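Local structure of agarase (6XJ9) at residues T394-F397 and Y398-N401; N435-P439 and S440-N444. The protein probably hydrolyses glycosidic linkages of agarose, the red-algal galactan, as a family 50 glycoside hydrolase of a marine bacterium. All blocks are in the same frame, centred on the assembly; numbering follows the deposited sequence.

Contact 1: T394-F397 and Y398-N401; sequences TYSF and YAAN
The ring of Tyr-395 reaches Ala-400 obliquely with its phenol end, OH lying 3.4 Å from Ala-400 CB, while one edge of the same ring drives into Phe-397. There CD2 of Tyr-395 stands 3.7 Å above the plane of the Phe-397 ring, over its centre, and Phe-397 CD1 in turn lies in the plane of the tyrosine at that edge: a T-shaped pair within residues 394-397. CG of Tyr-395 is anti to the backbone N (chi1 -165°), beside the carbonyl carbon, which brings the phenol end up to Ala-400. The phenol oxygen is hydrogen-bonded to Leu-374 O, and the ring also meets that of Phe-378.

Ser-396 sits at the N-cap. Its hydroxyl takes the N-H of Ala-399 at 3.2 Å from OG to N, and the CB of Ala-399 rests 3.4 Å from that same OG. OG has a second, weak bond to Ser-313 O. Replacing this serine by an alanine removes OG, and the first-turn N-H of Ala-399 is likely to lose its cap, as Ser-313 O would its weak partner. The backbone carbonyl of Ser-396 accepts from Ala-400 N at 3.0 Å, nearly straight at hydrogen (165°), and Phe-397 O accepts from Asn-401 N at 2.9 Å, so the i to i+4 ladder begins at the cap itself. The amide of Asn-401 lies close beside Phe-397 O, ND2 at 3.1 Å but badly angled for a bond; its hydrogen bonds go to Val-739 O and Phe-226 O from ND2 and to Arg-404 from OD1. Tyr-398 OH is hydrogen-bonded to Asp-741 OD1. The residues that touch here are all buried. This is a serine N-cap at the junction where the chain leaves strand 392-395 of a four-stranded antiparallel sheet and enters helix 397-406.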
loop_
_atom_site.group_PDB
_atom_site.type_symbol
_atom_site.label_atom_id
_atom_site.label_comp_id
_atom_site.label_asym_id
_atom_site.label_seq_id
_atom_site.Cartn_x
_atom_site.Cartn_y
_atom_site.Cartn_z
ATOM N N THR A 394 -5.845 15.101 -31.930
ATOM C CA THR A 394 -5.624 14.485 -30.634
ATOM C C THR A 394 -6.143 13.054 -30.698
ATOM O O THR A 394 -6.920 12.721 -31.589
ATOM C CB THR A 394 -6.286 15.309 -29.520
ATOM O OG1 THR A 394 -7.691 15.153 -29.705
ATOM C CG2 THR A 394 -5.927 16.782 -29.573
ATOM N N TYR A 395 -5.697 12.219 -29.760
ATOM C CA TYR A 395 -6.324 10.928 -29.533
ATOM C C TYR A 395 -6.580 10.770 -28.039
ATOM O O TYR A 395 -5.826 11.311 -27.243
ATOM C CB TYR A 395 -5.476 9.779 -30.083
ATOM C CG TYR A 395 -6.255 8.493 -30.191
ATOM C CD1 TYR A 395 -7.331 8.368 -31.064
ATOM C CD2 TYR A 395 -5.937 7.409 -29.397
ATOM C CE1 TYR A 395 -8.069 7.196 -31.143
ATOM C CE2 TYR A 395 -6.642 6.218 -29.484
ATOM C CZ TYR A 395 -7.712 6.114 -30.355
ATOM O OH TYR A 395 -8.396 4.939 -30.401
ATOM N N SER A 396 -7.650 10.045 -27.685
ATOM C CA SER A 396 -7.957 9.732 -26.293
ATOM C C SER A 396 -7.843 8.230 -26.023
ATOM O O SER A 396 -8.760 7.469 -26.328
ATOM C CB SER A 396 -9.314 10.250 -25.908
ATOM O OG SER A 396 -9.573 9.948 -24.542
ATOM N N PHE A 397 -6.728 7.806 -25.412
ATOM C CA PHE A 397 -6.554 6.395 -25.102
ATOM C C PHE A 397 -7.521 5.971 -23.995
ATOM O O PHE A 397 -7.965 4.818 -23.970
ATOM C CB PHE A 397 -5.090 6.059 -24.797
ATOM C CG PHE A 397 -4.150 6.151 -25.976
ATOM C CD1 PHE A 397 -4.013 5.090 -26.861
ATOM C CD2 PHE A 397 -3.397 7.295 -26.191
ATOM C CE1 PHE A 397 -3.154 5.187 -27.948
ATOM C CE2 PHE A 397 -2.530 7.392 -27.273
ATOM C CZ PHE A 397 -2.404 6.333 -28.146
ATOM N N TYR A 398 -7.857 6.900 -23.089
ATOM C CA TYR A 398 -8.809 6.560 -22.043
ATOM C C TYR A 398 -10.175 6.249 -22.655
ATOM O O TYR A 398 -10.771 5.235 -22.313
ATOM C CB TYR A 398 -8.892 7.612 -20.935
ATOM C CG TYR A 398 -9.900 7.244 -19.872
ATOM C CD1 TYR A 398 -9.631 6.244 -18.946
ATOM C CD2 TYR A 398 -11.154 7.839 -19.835
ATOM C CE1 TYR A 398 -10.565 5.877 -17.990
ATOM C CE2 TYR A 398 -12.101 7.483 -18.889
ATOM C CZ TYR A 398 -11.805 6.498 -17.963
ATOM O OH TYR A 398 -12.720 6.145 -17.013
ATOM N N ALA A 399 -10.653 7.105 -23.565
ATOM C CA ALA A 399 -11.944 6.883 -24.204
ATOM C C ALA A 399 -11.910 5.601 -25.043
ATOM O O ALA A 399 -12.875 4.842 -25.043
ATOM C CB ALA A 399 -12.326 8.073 -25.051
ATOM N N ALA A 400 -10.801 5.362 -25.762
ATOM C CA ALA A 400 -10.654 4.117 -26.507
ATOM C C ALA A 400 -10.816 2.915 -25.571
ATOM O O ALA A 400 -11.528 1.958 -25.889
ATOM C CB ALA A 400 -9.339 4.092 -27.248
ATOM N N ASN A 401 -10.177 2.987 -24.399
ATOM C CA ASN A 401 -10.256 1.932 -23.400
ATOM C C ASN A 401 -11.688 1.715 -22.916
ATOM O O ASN A 401 -12.079 0.575 -22.659
ATOM C CB ASN A 401 -9.253 2.154 -22.270
ATOM C CG ASN A 401 -7.833 1.942 -22.746
ATOM O OD1 ASN A 401 -7.602 1.232 -23.732
ATOM N ND2 ASN A 401 -6.883 2.563 -22.063
#

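Contact 2: N435-P439 and S440-N444; sequences NWTDP and SYYDN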
loop_
_atom_site.group_PDB
_atom_site.type_symbol
_atom_site.label_atom_id
_atom_site.label_comp_id
_atom_site.label_asym_id
_atom_site.label_seq_id
_atom_site.Cartn_x
_atom_site.Cartn_y
_atom_site.Cartn_z
ATOM N N ASN A 435 -15.890 19.463 -9.346
ATOM C CA ASN A 435 -15.991 20.507 -10.347
ATOM C C ASN A 435 -15.684 19.923 -11.721
ATOM O O ASN A 435 -14.895 18.983 -11.838
ATOM C CB ASN A 435 -15.104 21.716 -10.023
ATOM C CG ASN A 435 -15.560 22.953 -10.767
ATOM O OD1 ASN A 435 -16.730 23.056 -11.116
ATOM N ND2 ASN A 435 -14.643 23.865 -11.065
ATOM N N TRP A 436 -16.315 20.503 -12.742
ATOM C CA TRP A 436 -16.169 20.065 -14.127
ATOM C C TRP A 436 -16.639 18.614 -14.280
ATOM O O TRP A 436 -15.978 17.802 -14.932
ATOM C CB TRP A 436 -14.736 20.292 -14.654
ATOM C CG TRP A 436 -14.289 21.720 -14.546
ATOM C CD1 TRP A 436 -14.867 22.808 -15.134
ATOM C CD2 TRP A 436 -13.202 22.224 -13.750
ATOM N NE1 TRP A 436 -14.213 23.954 -14.765
ATOM C CE2 TRP A 436 -13.174 23.622 -13.934
ATOM C CE3 TRP A 436 -12.255 21.632 -12.904
ATOM C CZ2 TRP A 436 -12.239 24.433 -13.294
ATOM C CZ3 TRP A 436 -11.328 22.433 -12.278
ATOM C CH2 TRP A 436 -11.327 23.814 -12.471
ATOM N N THR A 437 -17.789 18.314 -13.670
ATOM C CA THR A 437 -18.569 17.127 -13.992
ATOM C C THR A 437 -19.291 17.374 -15.312
ATOM O O THR A 437 -19.855 18.455 -15.540
ATOM C CB THR A 437 -19.542 16.769 -12.860
ATOM O OG1 THR A 437 -18.774 16.502 -11.685
ATOM C CG2 THR A 437 -20.417 15.571 -13.163
ATOM N N ASP A 438 -19.245 16.366 -16.189
ATOM C CA ASP A 438 -19.917 16.470 -17.473
ATOM C C ASP A 438 -21.414 16.656 -17.225
ATOM O O ASP A 438 -22.008 15.915 -16.443
ATOM C CB ASP A 438 -19.677 15.254 -18.371
ATOM C CG ASP A 438 -20.231 15.484 -19.770
ATOM O OD1 ASP A 438 -19.542 16.133 -20.580
ATOM O OD2 ASP A 438 -21.377 15.083 -20.012
ATOM N N PRO A 439 -22.064 17.656 -17.867
ATOM C CA PRO A 439 -23.492 17.911 -17.651
ATOM C C PRO A 439 -24.365 16.679 -17.887
ATOM O O PRO A 439 -25.520 16.659 -17.473
ATOM C CB PRO A 439 -23.808 19.041 -18.640
ATOM C CG PRO A 439 -22.473 19.740 -18.795
ATOM C CD PRO A 439 -21.453 18.617 -18.802
ATOM N N SER A 440 -23.774 15.648 -18.503
ATOM C CA SER A 440 -24.376 14.334 -18.691
ATOM C C SER A 440 -24.892 13.777 -17.371
ATOM O O SER A 440 -25.813 12.966 -17.356
ATOM C CB SER A 440 -23.368 13.364 -19.255
ATOM O OG SER A 440 -23.366 13.425 -20.664
ATOM N N TYR A 441 -24.249 14.186 -16.277
ATOM C CA TYR A 441 -24.499 13.630 -14.961
ATOM C C TYR A 441 -25.535 14.452 -14.196
ATOM O O TYR A 441 -25.963 14.043 -13.123
ATOM C CB TYR A 441 -23.194 13.616 -14.156
ATOM C CG TYR A 441 -22.192 12.561 -14.565
ATOM C CD1 TYR A 441 -21.182 12.829 -15.491
ATOM C CD2 TYR A 441 -22.226 11.304 -13.987
ATOM C CE1 TYR A 441 -20.245 11.865 -15.829
ATOM C CE2 TYR A 441 -21.312 10.322 -14.335
ATOM C CZ TYR A 441 -20.314 10.606 -15.257
ATOM O OH TYR A 441 -19.413 9.627 -15.563
ATOM N N TYR A 442 -25.920 15.615 -14.731
ATOM C CA TYR A 442 -26.621 16.611 -13.932
ATOM C C TYR A 442 -28.013 16.121 -13.534
ATOM O O TYR A 442 -28.529 16.514 -12.493
ATOM C CB TYR A 442 -26.644 17.970 -14.636
ATOM C CG TYR A 442 -25.358 18.761 -14.569
ATOM C CD1 TYR A 442 -24.146 18.167 -14.226
ATOM C CD2 TYR A 442 -25.349 20.109 -14.881
ATOM C CE1 TYR A 442 -22.968 18.900 -14.180
ATOM C CE2 TYR A 442 -24.177 20.850 -14.869
ATOM C CZ TYR A 442 -22.983 20.246 -14.508
ATOM O OH TYR A 442 -21.832 20.989 -14.483
ATOM N N ASP A 443 -28.596 15.235 -14.352
ATOM C CA ASP A 443 -29.937 14.732 -14.117
ATOM C C ASP A 443 -29.892 13.464 -13.264
ATOM O O ASP A 443 -30.929 12.847 -13.037
ATOM C CB ASP A 443 -30.661 14.487 -15.443
ATOM C CG ASP A 443 -30.229 13.212 -16.155
ATOM O OD1 ASP A 443 -29.184 12.621 -15.768
ATOM O OD2 ASP A 443 -30.938 12.813 -17.094
ATOM N N ASN A 444 -28.694 13.064 -12.805
ATOM C CA ASN A 444 -28.590 11.890 -11.954
ATOM C C ASN A 444 -29.274 12.200 -10.623
ATOM O O ASN A 444 -29.332 13.352 -10.180
ATOM C CB ASN A 444 -27.156 11.340 -11.839
ATOM C CG ASN A 444 -26.467 11.693 -10.534
ATOM O OD1 ASN A 444 -26.626 10.997 -9.530
ATOM N ND2 ASN A 444 -25.706 12.778 -10.535
HETATM O O HOH W 1 -19.225 20.925 -16.569
HETATM O O HOH W 2 -19.479 20.627 -12.901
#
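Asp-438 O takes the N-H of Tyr-441 at 2.8 Å, with an angle of 166° at hydrogen, and also lies in the plane of the Tyr-441 ring, at its edge, 3.3 Å from CD1. One residue on, Pro-439 O accepts from Tyr-442 N at 3.0 Å, although this donor stands well above the carbonyl plane. The two bonds wind the chain into a short 3-10 turn. OD2 of Asp-438 also lies close to Ser-440, but its modelled place there is doubtful.

Tyr-442 folds back over that turn. With CG beside its own backbone N (chi1 -77°), the ring lies flat over Pro-439, whose CA sits 3.6 Å from the ring centroid, a CH-pi contact. Its hydroxyl is tied to Thr-437 by two waters: water 2 accepts from Thr-437 N and donates to Tyr-442 OH at 2.9 Å, and water 1 donates to Thr-437 O and, weakly, to the same OH. On Thr-437 the methyl CG2 meets Tyr-441 CB at 3.5 Å, while OG1 bonds to Gly-434 O. Further on, Tyr-441 O accepts from Asn-444 N, which closes the type I turn 441-444, and also from ND2 of the same residue.

Around this loop, Tyr-441 leans on helix 413-428, Tyr-442 stacks on Tyr-449 of strand 449-453, and Pro-439 packs against Glu-494 of helix 478-495.

How the contacts relate
Contact 1 comes first along the chain and is complete before contact 2 begins; their centres lie 20 Å apart, and their nearest atoms, about 8 Å apart, do not touch. Along the chain helix 413-428 comes between them, after helix 397-406 of contact 1 and before the loop of contact 2. They share no sheet: residues 394-395 belong to the four-stranded antiparallel sheet, whereas loop 435-444 is bonded through its backbone to Ile-307 and Ile-308, just past strand 299-305 of the seven-stranded sheet. That sheet and its surrounding helices are consistent with the (beta/alpha)8 barrel of family 50 glycoside hydrolases. Contact 1 thus sets the start of a helix, contact 2 the connection from the next to strand 449-453.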